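Local atomic coordinates of putative enoyl-CoA hydratase/isomerase (Bordetella parapertussis, PDB entry 3ISA), a protein that probably acts as an enoyl-CoA hydratase or isomerase of the crotonase-like family, working on acyl-CoA thioesters, although its own substrate and reaction are not established. Residues D[34-37]-D[38-42]; D[44-48]-D[49-53]; D[85-88]-D[89-93]; D[103-106]-D[107-111]; D[198-201]-D[202-206]. One frame throughout, in Å; residues are numbered along the deposited sequence. Where two conformers were deposited one is given.

Contact 1: D[34-37]-D[38-42]; sequences ELVE and ALIDG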
loop_
_atom_site.group_PDB
_atom_site.type_symbol
_atom_site.label_atom_id
_atom_site.label_comp_id
_atom_site.label_asym_id
_atom_site.label_seq_id
_atom_site.Cartn_x
_atom_site.Cartn_y
_atom_site.Cartn_z
ATOM N N GLU D 34 1.904 35.247 -9.043
ATOM C CA GLU D 34 2.445 35.402 -10.395
ATOM C C GLU D 34 3.734 34.586 -10.644
ATOM O O GLU D 34 3.864 33.921 -11.680
ATOM C CB GLU D 34 2.661 36.896 -10.716
ATOM C CG GLU D 34 2.842 37.178 -12.201
ATOM C CD GLU D 34 3.523 38.516 -12.519
ATOM O OE1 GLU D 34 4.048 39.192 -11.602
ATOM O OE2 GLU D 34 3.550 38.879 -13.719
ATOM N N LEU D 35 4.684 34.646 -9.712
ATOM C CA LEU D 35 5.912 33.863 -9.848
ATOM C C LEU D 35 5.657 32.345 -9.840
ATOM O O LEU D 35 6.210 31.624 -10.684
ATOM C CB LEU D 35 6.949 34.264 -8.786
ATOM C CG LEU D 35 8.294 33.516 -8.798
ATOM C CD1 LEU D 35 8.932 33.421 -10.206
ATOM C CD2 LEU D 35 9.233 34.240 -7.841
ATOM N N VAL D 36 4.810 31.868 -8.921
ATOM C CA VAL D 36 4.453 30.434 -8.862
ATOM C C VAL D 36 3.840 30.002 -10.192
ATOM O O VAL D 36 4.273 28.994 -10.773
ATOM C CB VAL D 36 3.538 30.123 -7.655
ATOM C CG1 VAL D 36 3.003 28.643 -7.660
ATOM C CG2 VAL D 36 4.281 30.431 -6.365
ATOM N N GLU D 37 2.883 30.778 -10.707
ATOM C CA GLU D 37 2.262 30.426 -11.995
ATOM C C GLU D 37 3.251 30.404 -13.176
ATOM O O GLU D 37 3.155 29.547 -14.047
ATOM C CB GLU D 37 1.049 31.303 -12.312
ATOM C CG GLU D 37 -0.151 31.114 -11.382
ATOM C CD GLU D 37 -0.608 29.661 -11.203
ATOM O OE1 GLU D 37 -0.789 28.932 -12.202
ATOM O OE2 GLU D 37 -0.813 29.264 -10.034
ATOM N N ALA D 38 4.192 31.344 -13.184
ATOM C CA ALA D 38 5.260 31.387 -14.175
ATOM C C ALA D 38 6.172 30.154 -14.105
ATOM O O ALA D 38 6.595 29.624 -15.145
ATOM C CB ALA D 38 6.084 32.655 -13.986
ATOM N N LEU D 39 6.480 29.719 -12.881
ATOM C CA LEU D 39 7.276 28.523 -12.659
ATOM C C LEU D 39 6.540 27.271 -13.130
ATOM O O LEU D 39 7.114 26.441 -13.798
ATOM C CB LEU D 39 7.643 28.396 -11.187
ATOM C CG LEU D 39 8.851 29.270 -10.798
ATOM C CD1 LEU D 39 8.822 29.601 -9.286
ATOM C CD2 LEU D 39 10.169 28.638 -11.207
ATOM N N ILE D 40 5.262 27.169 -12.799
ATOM C CA ILE D 40 4.451 26.047 -13.231
ATOM C C ILE D 40 4.391 25.959 -14.768
ATOM O O ILE D 40 4.594 24.876 -15.322
ATOM C CB ILE D 40 3.025 26.122 -12.605
ATOM C CG1 ILE D 40 3.095 25.748 -11.107
ATOM C CG2 ILE D 40 2.086 25.178 -13.304
ATOM C CD1 ILE D 40 1.835 26.010 -10.306
ATOM N N ASP D 41 4.111 27.095 -15.424
ATOM C CA ASP D 41 4.104 27.170 -16.883
ATOM C C ASP D 41 5.443 26.750 -17.502
ATOM O O ASP D 41 5.469 25.937 -18.439
ATOM C CB ASP D 41 3.696 28.578 -17.329
ATOM C CG ASP D 41 2.212 28.863 -17.092
ATOM O OD1 ASP D 41 1.452 27.916 -16.771
ATOM O OD2 ASP D 41 1.796 30.031 -17.232
ATOM N N GLY D 42 6.547 27.288 -16.961
ATOM C CA GLY D 42 7.893 26.976 -17.442
ATOM C C GLY D 42 8.266 25.508 -17.282
ATOM O O GLY D 42 8.796 24.893 -18.214
HETATM O O HOH W 1 0.533 28.595 -14.429
#
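Leu35 sends CG away from its backbone N (chi1 180°), whereas Leu39, four residues on, turns CG away from its carbonyl carbon (chi1 -81°), and the two leucines thereby lean together along one side of helix 33-48. This helix is the crossover of the beta-alpha-beta unit formed with strands 17-22 and 53-58, in the crotonase-like fold. The leucines touch through their CD1 methyls, Leu35 CD1 lying 3.9 Å from Leu39 CD1, and their chains cross obliquely. One residue further on the same spacing recurs: Val36 CG1 meets Ile40 CD1 at 3.9 Å. Main-chain bonds tie the turns together, among them Ile40 N to Val36 O at 2.9 Å and Asp41 N to Glu37 O at 3.0 Å. The leucine side faces Leu9 of strand 9-13, while Val36 and Ile40 press on helix 77-95, so the helix lies between strand 9-13 and helix 77-95, where Leu39 also meets Leu90. On the outer flank, Glu37 folds back at its second torsion and gives OE1 to Arg86 in a salt bridge, and its side chain also packs on Pro231 of a second subunit. The same carboxylate oxygen takes a hydrogen bond from a water, which lies 2.6 Å from Glu37 OE1.

Contact 2: D[44-48]-D[49-53]; sequences DAAHR and EQVPL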
loop_
_atom_site.group_PDB
_atom_site.type_symbol
_atom_site.label_atom_id
_atom_site.label_comp_id
_atom_site.label_asym_id
_atom_site.label_seq_id
_atom_site.Cartn_x
_atom_site.Cartn_y
_atom_site.Cartn_z
ATOM N N ASP D 44 6.116 22.942 -16.900
ATOM C CA ASP D 44 5.238 22.186 -17.816
ATOM C C ASP D 44 5.748 22.214 -19.262
ATOM O O ASP D 44 5.721 21.188 -19.940
ATOM C CB ASP D 44 3.794 22.698 -17.770
ATOM C CG ASP D 44 3.073 22.340 -16.475
ATOM O OD1 ASP D 44 3.633 21.614 -15.625
ATOM O OD2 ASP D 44 1.927 22.800 -16.294
ATOM N N ALA D 45 6.227 23.378 -19.713
ATOM C CA ALA D 45 6.763 23.531 -21.065
ATOM C C ALA D 45 8.034 22.699 -21.236
ATOM O O ALA D 45 8.198 22.027 -22.246
ATOM C CB ALA D 45 7.029 25.000 -21.362
ATOM N N ALA D 46 8.914 22.729 -20.232
ATOM C CA ALA D 46 10.128 21.910 -20.243
ATOM C C ALA D 46 9.836 20.397 -20.291
ATOM O O ALA D 46 10.569 19.653 -20.956
ATOM C CB ALA D 46 11.007 22.249 -19.060
ATOM N N HIS D 47 8.773 19.962 -19.601
ATOM C CA HIS D 47 8.396 18.565 -19.635
ATOM C C HIS D 47 7.848 18.173 -21.021
ATOM O O HIS D 47 8.174 17.100 -21.530
ATOM C CB HIS D 47 7.444 18.231 -18.483
ATOM C CG HIS D 47 8.071 18.372 -17.124
ATOM N ND1 HIS D 47 7.353 18.256 -15.954
ATOM C CD2 HIS D 47 9.348 18.630 -16.753
ATOM C CE1 HIS D 47 8.164 18.421 -14.925
ATOM N NE2 HIS D 47 9.377 18.662 -15.385
ATOM N N ARG D 48 7.069 19.051 -21.643
ATOM C CA ARG D 48 6.605 18.828 -23.020
ATOM C C ARG D 48 7.781 18.714 -23.994
ATOM O O ARG D 48 7.786 17.863 -24.891
ATOM C CB ARG D 48 5.646 19.936 -23.456
ATOM C CG ARG D 48 4.248 19.844 -22.815
ATOM C CD ARG D 48 3.221 20.728 -23.560
ATOM N NE ARG D 48 3.762 22.059 -23.875
ATOM C CZ ARG D 48 3.696 23.122 -23.071
ATOM N NH1 ARG D 48 3.088 23.027 -21.883
ATOM N NH2 ARG D 48 4.232 24.290 -23.459
ATOM N N GLU D 49 8.805 19.536 -23.774
ATOM C CA GLU D 49 9.945 19.621 -24.691
ATOM C C GLU D 49 11.066 18.649 -24.296
ATOM O O GLU D 49 12.121 18.575 -24.950
ATOM C CB GLU D 49 10.395 21.093 -24.803
ATOM C CG GLU D 49 9.247 21.986 -25.394
ATOM C CD GLU D 49 9.464 23.514 -25.344
ATOM O OE1 GLU D 49 10.542 23.986 -25.745
ATOM O OE2 GLU D 49 8.519 24.253 -24.950
ATOM N N GLN D 50 10.807 17.880 -23.238
ATOM C CA GLN D 50 11.741 16.857 -22.717
ATOM C C GLN D 50 13.157 17.379 -22.481
ATOM O O GLN D 50 14.142 16.714 -22.818
ATOM C CB GLN D 50 11.754 15.612 -23.604
ATOM C CG GLN D 50 10.431 14.885 -23.602
ATOM C CD GLN D 50 10.495 13.607 -24.389
ATOM O OE1 GLN D 50 10.705 13.630 -25.594
ATOM N NE2 GLN D 50 10.330 12.475 -23.706
ATOM N N VAL D 51 13.232 18.573 -21.895
ATOM C CA VAL D 51 14.490 19.205 -21.524
ATOM C C VAL D 51 15.250 18.308 -20.531
ATOM O O VAL D 51 14.698 17.888 -19.502
ATOM C CB VAL D 51 14.256 20.624 -20.933
ATOM C CG1 VAL D 51 15.585 21.292 -20.583
ATOM C CG2 VAL D 51 13.442 21.499 -21.920
ATOM N N PRO D 52 16.503 17.970 -20.854
ATOM C CA PRO D 52 17.255 17.031 -19.995
ATOM C C PRO D 52 17.506 17.536 -18.575
ATOM O O PRO D 52 17.348 16.768 -17.599
ATOM C CB PRO D 52 18.576 16.846 -20.750
ATOM C CG PRO D 52 18.250 17.199 -22.191
ATOM C CD PRO D 52 17.280 18.355 -22.052
ATOM N N LEU D 53 17.861 18.815 -18.456
ATOM C CA LEU D 53 18.212 19.400 -17.166
ATOM C C LEU D 53 17.453 20.706 -16.904
ATOM O O LEU D 53 17.450 21.623 -17.747
ATOM C CB LEU D 53 19.719 19.683 -17.103
ATOM C CG LEU D 53 20.204 20.445 -15.864
ATOM C CD1 LEU D 53 20.149 19.558 -14.603
ATOM C CD2 LEU D 53 21.626 20.979 -16.072
#
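From Ala45 to Val51 the chain leaves helix 33-48 through a Schellman motif. Gln50 takes a positive phi of 51°, which turns the backbone back over the last helical turn, and Val51 N reaches across it to Ala46 O at 3.0 Å with a nearly straight N-H (165°). Inside that bond sits a weak one, from Gln50 N to His47 O at 3.2 Å. The last ordinary helical bond runs from Glu49 N to Ala45 O at 3.0 Å. With its CG2 beside its own backbone N, Val51 aims this methyl back at the helix, where it packs on Ala46 CB at 3.8 Å, the apolar closure that often accompanies a Schellman motif. Trp18 of strand 17-22 touches both residues. Glu49 lies stretched along the exposed side, its CG 3.3 Å from Ala45 O. Arg48, bent at chi3, lays one guanidinium face over Ala45 CA, 3.4 Å above the plane and off toward the rim. Its NH2 stays 4.5 Å from Glu49 OE2, which stands well out of the guanidinium plane, so no N-H points at the carboxylate. Asp44, one turn back, pairs with Arg93 of helix 77-95. The chemistry implies a stop secured by main-chain bonds and one methyl-to-methyl touch, with the Arg48 and Glu49 charges contributing at most a diffuse attraction at the surface.

Contact 3: D[85-88]-D[89-93]; sequences VRIE and MLLQR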
loop_
_atom_site.group_PDB
_atom_site.type_symbol
_atom_site.label_atom_id
_atom_site.label_comp_id
_atom_site.label_asym_id
_atom_site.label_seq_id
_atom_site.Cartn_x
_atom_site.Cartn_y
_atom_site.Cartn_z
ATOM N N VAL D 85 -1.655 25.758 -2.257
ATOM C CA VAL D 85 -1.939 24.591 -3.083
ATOM C C VAL D 85 -1.163 24.619 -4.391
ATOM O O VAL D 85 -0.546 23.618 -4.758
ATOM C CB VAL D 85 -3.480 24.420 -3.307
ATOM C CG1 VAL D 85 -3.754 23.408 -4.411
ATOM C CG2 VAL D 85 -4.129 23.983 -1.980
ATOM N N ARG D 86 -1.145 25.781 -5.054
ATOM C CA ARG D 86 -0.392 25.933 -6.293
ATOM C C ARG D 86 1.123 25.763 -6.063
ATOM O O ARG D 86 1.806 25.169 -6.888
ATOM C CB ARG D 86 -0.754 27.250 -7.005
ATOM C CG ARG D 86 -2.245 27.351 -7.475
ATOM C CD ARG D 86 -2.624 26.288 -8.512
ATOM N NE ARG D 86 -2.080 26.625 -9.834
ATOM C CZ ARG D 86 -2.023 25.784 -10.867
ATOM N NH1 ARG D 86 -2.460 24.535 -10.730
ATOM N NH2 ARG D 86 -1.531 26.189 -12.036
ATOM N N ILE D 87 1.635 26.278 -4.945
ATOM C CA ILE D 87 3.026 26.016 -4.547
ATOM C C ILE D 87 3.274 24.504 -4.424
ATOM O O ILE D 87 4.208 23.981 -5.025
ATOM C CB ILE D 87 3.425 26.794 -3.253
ATOM C CG1 ILE D 87 3.586 28.290 -3.573
ATOM C CG2 ILE D 87 4.738 26.259 -2.671
ATOM C CD1 ILE D 87 3.641 29.209 -2.343
ATOM N N GLU D 88 2.423 23.787 -3.689
ATOM C CA GLU D 88 2.624 22.326 -3.560
ATOM C C GLU D 88 2.508 21.602 -4.908
ATOM O O GLU D 88 3.255 20.663 -5.163
ATOM C CB GLU D 88 1.678 21.714 -2.515
ATOM C CG GLU D 88 1.803 20.171 -2.291
ATOM C CD GLU D 88 3.202 19.695 -1.819
ATOM O OE1 GLU D 88 4.095 20.521 -1.531
ATOM O OE2 GLU D 88 3.412 18.466 -1.741
ATOM N N MET D 89 1.593 22.054 -5.773
ATOM C CA MET D 89 1.469 21.473 -7.097
ATOM C C MET D 89 2.781 21.686 -7.901
ATOM O O MET D 89 3.284 20.761 -8.547
ATOM C CB MET D 89 0.208 21.978 -7.814
ATOM C CG MET D 89 -1.120 21.408 -7.205
ATOM S SD MET D 89 -2.664 22.089 -7.906
ATOM C CE MET D 89 -2.726 21.183 -9.432
ATOM N N LEU D 90 3.352 22.881 -7.791
ATOM C CA LEU D 90 4.643 23.186 -8.388
ATOM C C LEU D 90 5.756 22.279 -7.843
ATOM O O LEU D 90 6.524 21.699 -8.629
ATOM C CB LEU D 90 5.015 24.658 -8.165
ATOM C CG LEU D 90 6.453 25.028 -8.580
ATOM C CD1 LEU D 90 6.719 24.837 -10.100
ATOM C CD2 LEU D 90 6.830 26.438 -8.099
ATOM N N LEU D 91 5.821 22.140 -6.520
ATOM C CA LEU D 91 6.873 21.329 -5.882
ATOM C C LEU D 91 6.800 19.863 -6.345
ATOM O O LEU D 91 7.816 19.220 -6.607
ATOM C CB LEU D 91 6.768 21.448 -4.351
ATOM C CG LEU D 91 6.943 22.862 -3.797
ATOM C CD1 LEU D 91 6.680 22.891 -2.296
ATOM C CD2 LEU D 91 8.336 23.389 -4.142
ATOM N N GLN D 92 5.579 19.357 -6.485
ATOM C CA GLN D 92 5.393 17.990 -6.931
ATOM C C GLN D 92 5.817 17.800 -8.395
ATOM O O GLN D 92 6.392 16.765 -8.748
ATOM C CB GLN D 92 3.944 17.552 -6.664
ATOM C CG GLN D 92 3.677 17.404 -5.149
ATOM C CD GLN D 92 2.309 16.833 -4.833
ATOM O OE1 GLN D 92 1.576 16.385 -5.729
ATOM N NE2 GLN D 92 1.962 16.826 -3.550
ATOM N N ARG D 93 5.551 18.801 -9.237
ATOM C CA ARG D 93 5.978 18.778 -10.634
ATOM C C ARG D 93 7.503 18.766 -10.739
ATOM O O ARG D 93 8.060 18.000 -11.513
ATOM C CB ARG D 93 5.431 19.996 -11.375
ATOM C CG ARG D 93 4.040 19.800 -11.931
ATOM C CD ARG D 93 3.345 21.130 -11.935
ATOM N NE ARG D 93 2.488 21.356 -13.095
ATOM C CZ ARG D 93 1.174 21.187 -13.100
ATOM N NH1 ARG D 93 0.488 21.457 -14.197
ATOM N NH2 ARG D 93 0.544 20.756 -12.015
HETATM O O HOH W 2 -2.398 22.752 -13.065
#
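Residues 85-93 form one regular alpha-helix with four consecutive i to i+4 bonds across the two segments, from Met89 N to Val85 O (2.8 Å) through to Gln92 N to Glu88 O. Glu88 and Gln92 add a side-chain bond to that spacing. Glu88 CG stands opposite its backbone N (chi1 -180°) and the chain then bends, bringing OE2 within 2.8 Å of Gln92 NE2. The amide N-H meets OE2 on its anti side, 27° out of the carboxylate plane, and the two flat groups are turned almost square to each other, 88° apart. OE2 also takes a salt bridge from Arg146, and NE2 gives a second bond to Asp217 O, so both buried polar atoms are held twice. The other carboxylate oxygen, OE1, rests 3.6 Å from Leu91 CD1. On the side covered by helix 112-119, Ile87 CG2 and Leu91 CD1 lie alongside at 3.9 Å. Val85 and Met89 likewise point the same way, with CG1 of the valine 3.9 Å from the sulfur SD of the methionine. Met89 CE then comes up to the edge of the Arg86 guanidinium, 3.6 Å from NH1. That same NH1 binds a water in the guanidinium plane at 2.9 Å, while NH2 is taken by Glu37. Helix 33-48 covers Ile87 and Leu90, helix 112-119 closes over Ile87 and Leu91, and helix 217-229 lies on Val85, Glu88 and Gln92. A second subunit packs on Val85, Arg86 and Met89 and bonds Gln92 OE1 through its Arg226.

Contact 4: D[103-106]-D[107-111]; sequences ALAH and GRNFG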
loop_
_atom_site.group_PDB
_atom_site.type_symbol
_atom_site.label_atom_id
_atom_site.label_comp_id
_atom_site.label_asym_id
_atom_site.label_seq_id
_atom_site.Cartn_x
_atom_site.Cartn_y
_atom_site.Cartn_z
ATOM N N ALA D 103 19.515 22.590 -8.205
ATOM C CA ALA D 103 19.245 23.853 -7.540
ATOM C C ALA D 103 20.540 24.405 -6.954
ATOM O O ALA D 103 21.379 23.649 -6.474
ATOM C CB ALA D 103 18.204 23.686 -6.471
ATOM N N LEU D 104 20.674 25.723 -6.996
ATOM C CA LEU D 104 21.878 26.401 -6.557
ATOM C C LEU D 104 21.460 27.541 -5.644
ATOM O O LEU D 104 20.885 28.536 -6.104
ATOM C CB LEU D 104 22.649 26.935 -7.770
ATOM C CG LEU D 104 23.157 25.915 -8.797
ATOM C CD1 LEU D 104 23.494 26.622 -10.116
ATOM C CD2 LEU D 104 24.340 25.114 -8.278
ATOM N N ALA D 105 21.691 27.363 -4.341
ATOM C CA ALA D 105 21.199 28.303 -3.332
ATOM C C ALA D 105 22.326 29.146 -2.767
ATOM O O ALA D 105 23.466 28.687 -2.670
ATOM C CB ALA D 105 20.521 27.577 -2.195
ATOM N N HIS D 106 21.980 30.370 -2.392
ATOM C CA HIS D 106 22.885 31.264 -1.702
ATOM C C HIS D 106 22.039 32.125 -0.788
ATOM O O HIS D 106 20.812 32.109 -0.900
ATOM C CB HIS D 106 23.750 32.081 -2.690
ATOM C CG HIS D 106 22.986 33.053 -3.544
ATOM N ND1 HIS D 106 22.089 32.656 -4.511
ATOM C CD2 HIS D 106 23.027 34.405 -3.603
ATOM C CE1 HIS D 106 21.586 33.723 -5.106
ATOM N NE2 HIS D 106 22.136 34.797 -4.573
ATOM N N GLY D 107 22.675 32.823 0.156
ATOM C CA GLY D 107 21.958 33.730 1.042
ATOM C C GLY D 107 20.986 33.019 1.978
ATOM O O GLY D 107 21.076 31.792 2.181
ATOM N N ARG D 108 20.049 33.798 2.514
ATOM C CA ARG D 108 19.080 33.321 3.496
ATOM C C ARG D 108 17.777 32.888 2.821
ATOM O O ARG D 108 17.098 33.695 2.173
ATOM C CB ARG D 108 18.803 34.412 4.532
ATOM C CG ARG D 108 20.045 34.853 5.323
ATOM C CD ARG D 108 19.769 36.098 6.167
ATOM N NE ARG D 108 18.686 35.876 7.124
ATOM C CZ ARG D 108 18.347 36.716 8.099
ATOM N NH1 ARG D 108 19.007 37.855 8.272
ATOM N NH2 ARG D 108 17.343 36.408 8.909
ATOM N N ASN D 109 17.435 31.621 2.986
ATOM C CA ASN D 109 16.297 31.027 2.298
ATOM C C ASN D 109 15.269 30.471 3.264
ATOM O O ASN D 109 15.627 29.922 4.310
ATOM C CB ASN D 109 16.812 29.969 1.341
ATOM C CG ASN D 109 17.917 30.525 0.425
ATOM O OD1 ASN D 109 17.646 31.352 -0.457
ATOM N ND2 ASN D 109 19.162 30.121 0.670
ATOM N N PHE D 110 13.995 30.609 2.903
ATOM C CA PHE D 110 12.896 30.372 3.835
ATOM C C PHE D 110 11.749 29.600 3.202
ATOM O O PHE D 110 11.428 29.815 2.026
ATOM C CB PHE D 110 12.328 31.698 4.361
ATOM C CG PHE D 110 13.308 32.513 5.154
ATOM C CD1 PHE D 110 13.470 32.282 6.516
ATOM C CD2 PHE D 110 14.052 33.521 4.543
ATOM C CE1 PHE D 110 14.373 33.027 7.262
ATOM C CE2 PHE D 110 14.963 34.279 5.282
ATOM C CZ PHE D 110 15.117 34.027 6.650
ATOM N N GLY D 111 11.125 28.738 4.008
ATOM C CA GLY D 111 9.826 28.136 3.678
ATOM C C GLY D 111 9.758 27.428 2.332
ATOM O O GLY D 111 10.611 26.604 2.021
#
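Asn109 reaches back over the turn to His106, its ND2 giving a hydrogen bond of 3.0 Å to His106 O. The carbonyl lies close to the amide plane of Asn109, but seen from the other end the nitrogen sits above the carbonyl plane, 60° out of it, so it comes in over the C=O group and not onto a lone pair. ND2 also approaches Ala105 CB, at 4.1 Å. Between the partners Gly107 makes the bend with a positive phi of 66°, a value that favours glycine. A second shell fixes the amide's rotation: Asn109 OD1 accepts from the backbone N-H groups of Phe63 and Ser64, and ND2 has a further, weak bond to Gly130 O. Which end of the amide is nitrogen is therefore set by the chain around it. His106 is turned with CG between its backbone N and carbonyl carbon (chi1 66°), and its NE2 bonds to Gly60 O. The bend hands the chain from strand 100-105 of the larger sheet to strand 108-110 of the smaller one, and Gly111 takes the N-cap position of helix 112-119. This passage between two sheets belongs to the spiral core of the crotonase fold. In relatives, peptide N-H groups at the start of the helix after this turn and in the loop that follows the strand equivalent to 53-58 form the oxyanion hole; the geometry here is consistent with such a site.

Contact 5: D[198-201]-D[202-206]; sequences TALD and PATRA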
loop_
_atom_site.group_PDB
_atom_site.type_symbol
_atom_site.label_atom_id
_atom_site.label_comp_id
_atom_site.label_asym_id
_atom_site.label_seq_id
_atom_site.Cartn_x
_atom_site.Cartn_y
_atom_site.Cartn_z
ATOM N N THR D 198 21.989 14.105 -19.915
ATOM C CA THR D 198 21.947 13.608 -21.291
ATOM C C THR D 198 22.613 12.247 -21.493
ATOM O O THR D 198 22.658 11.753 -22.622
ATOM C CB THR D 198 22.587 14.605 -22.275
ATOM O OG1 THR D 198 23.942 14.853 -21.882
ATOM C CG2 THR D 198 21.816 15.933 -22.292
ATOM N N ALA D 199 23.115 11.640 -20.418
ATOM C CA ALA D 199 23.763 10.341 -20.519
ATOM C C ALA D 199 22.766 9.233 -20.902
ATOM O O ALA D 199 23.164 8.186 -21.411
ATOM C CB ALA D 199 24.490 10.002 -19.222
ATOM N N LEU D 200 21.473 9.478 -20.672
ATOM C CA LEU D 200 20.428 8.526 -21.046
ATOM C C LEU D 200 19.414 9.189 -21.971
ATOM O O LEU D 200 19.272 10.411 -21.961
ATOM C CB LEU D 200 19.703 8.017 -19.801
ATOM C CG LEU D 200 20.521 7.408 -18.655
ATOM C CD1 LEU D 200 19.575 6.995 -17.506
ATOM C CD2 LEU D 200 21.363 6.212 -19.183
ATOM N N ASP D 201 18.687 8.381 -22.737
ATOM C CA ASP D 201 17.639 8.910 -23.616
ATOM C C ASP D 201 16.430 9.394 -22.776
ATOM O O ASP D 201 16.271 8.951 -21.625
ATOM C CB ASP D 201 17.227 7.868 -24.676
ATOM C CG ASP D 201 16.506 6.678 -24.082
ATOM O OD1 ASP D 201 15.282 6.769 -23.851
ATOM O OD2 ASP D 201 17.160 5.642 -23.863
ATOM N N PRO D 202 15.593 10.308 -23.333
ATOM C CA PRO D 202 14.463 10.869 -22.565
ATOM C C PRO D 202 13.526 9.840 -21.930
ATOM O O PRO D 202 13.145 10.000 -20.758
ATOM C CB PRO D 202 13.724 11.722 -23.607
ATOM C CG PRO D 202 14.776 12.111 -24.584
ATOM C CD PRO D 202 15.680 10.920 -24.681
ATOM N N ALA D 203 13.177 8.784 -22.666
ATOM C CA ALA D 203 12.257 7.776 -22.132
ATOM C C ALA D 203 12.887 6.997 -20.966
ATOM O O ALA D 203 12.221 6.723 -19.964
ATOM C CB ALA D 203 11.781 6.828 -23.226
ATOM N N THR D 204 14.172 6.665 -21.098
ATOM C CA THR D 204 14.868 5.887 -20.074
ATOM C C THR D 204 15.125 6.744 -18.842
ATOM O O THR D 204 14.982 6.272 -17.707
ATOM C CB THR D 204 16.182 5.256 -20.620
ATOM O OG1 THR D 204 15.871 4.411 -21.733
ATOM C CG2 THR D 204 16.881 4.406 -19.565
ATOM N N ARG D 205 15.485 8.006 -19.066
ATOM C CA ARG D 205 15.672 8.946 -17.968
ATOM C C ARG D 205 14.381 9.095 -17.145
ATOM O O ARG D 205 14.417 9.025 -15.911
ATOM C CB ARG D 205 16.174 10.302 -18.489
ATOM C CG ARG D 205 16.359 11.377 -17.409
ATOM C CD ARG D 205 16.923 12.693 -17.970
ATOM N NE ARG D 205 16.097 13.284 -19.041
ATOM C CZ ARG D 205 16.479 13.376 -20.311
ATOM N NH1 ARG D 205 17.680 12.932 -20.677
ATOM N NH2 ARG D 205 15.664 13.920 -21.218
ATOM N N ALA D 206 13.251 9.268 -17.826
ATOM C CA ALA D 206 11.959 9.416 -17.165
ATOM C C ALA D 206 11.617 8.171 -16.351
ATOM O O ALA D 206 11.184 8.277 -15.204
ATOM C CB ALA D 206 10.862 9.690 -18.191
#
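Asp201 and Thr204 carry the side-chain hydrogen bonds of this contact, one to each carboxylate oxygen. Thr204 OG1 donates to Asp201 OD2 at 2.8 Å, arriving on the syn side, 28° out of the carboxylate plane. Thr204 N gives its hydrogen to Asp201 OD1 at 3.0 Å, coming from above that plane. Asp201 can face both because its CG lies between its own backbone N and carbonyl carbon (chi1 68°), which folds the carboxylate over the first turn of helix 202-212. The two side chains meet at about a right angle. These bonds make Asp201 the N-cap of the helix, with Pro202 following at the first helical position, and the negative group would probably be favoured beside the positive end of the helix dipole. In this crotonase-like chain, helix 186-197 passes here through a short loop to helix 202-212. Among the main-chain bonds, Arg205 N points at Asp201 O at 2.8 Å, nearly along the C=O axis. The apolar touches are looser: Leu200 CD1 sits 4.3 Å from Thr204 CG2, and Leu200 CB lies 4.4 Å from Arg205 CB. Arg205, bent at chi3, brings NH1 close to Leu200 O (3.2 Å) at too poor an angle for a bond; NH1 donates instead to Ala197 O. From a third subunit, Lys137 bonds Ala199 O while Gly161 and Leu136 pack on Leu200 and Thr204.

How the contacts relate
From the N terminus, contact 1 spans turns of helix 33-48 and contact 2 ends that helix, leading into strand 53-58. Contact 3 lies on helix 77-95, contact 4 bends the chain between strands 100-105 and 108-110, and contact 5 opens helix 202-212 after a short loop. All are local and in series; none nests in or crosses another. Contact 3 touches both contacts 1 and 2, each by packing and a salt bridge, the latter between Asp44 and Arg93. Contact 2 also packs against contact 5, through Gln50 and Pro52 on Pro202, Arg205 and Thr198. Contact 4 stands apart, about 7 Å from the nearest atoms of contacts 2 and 3.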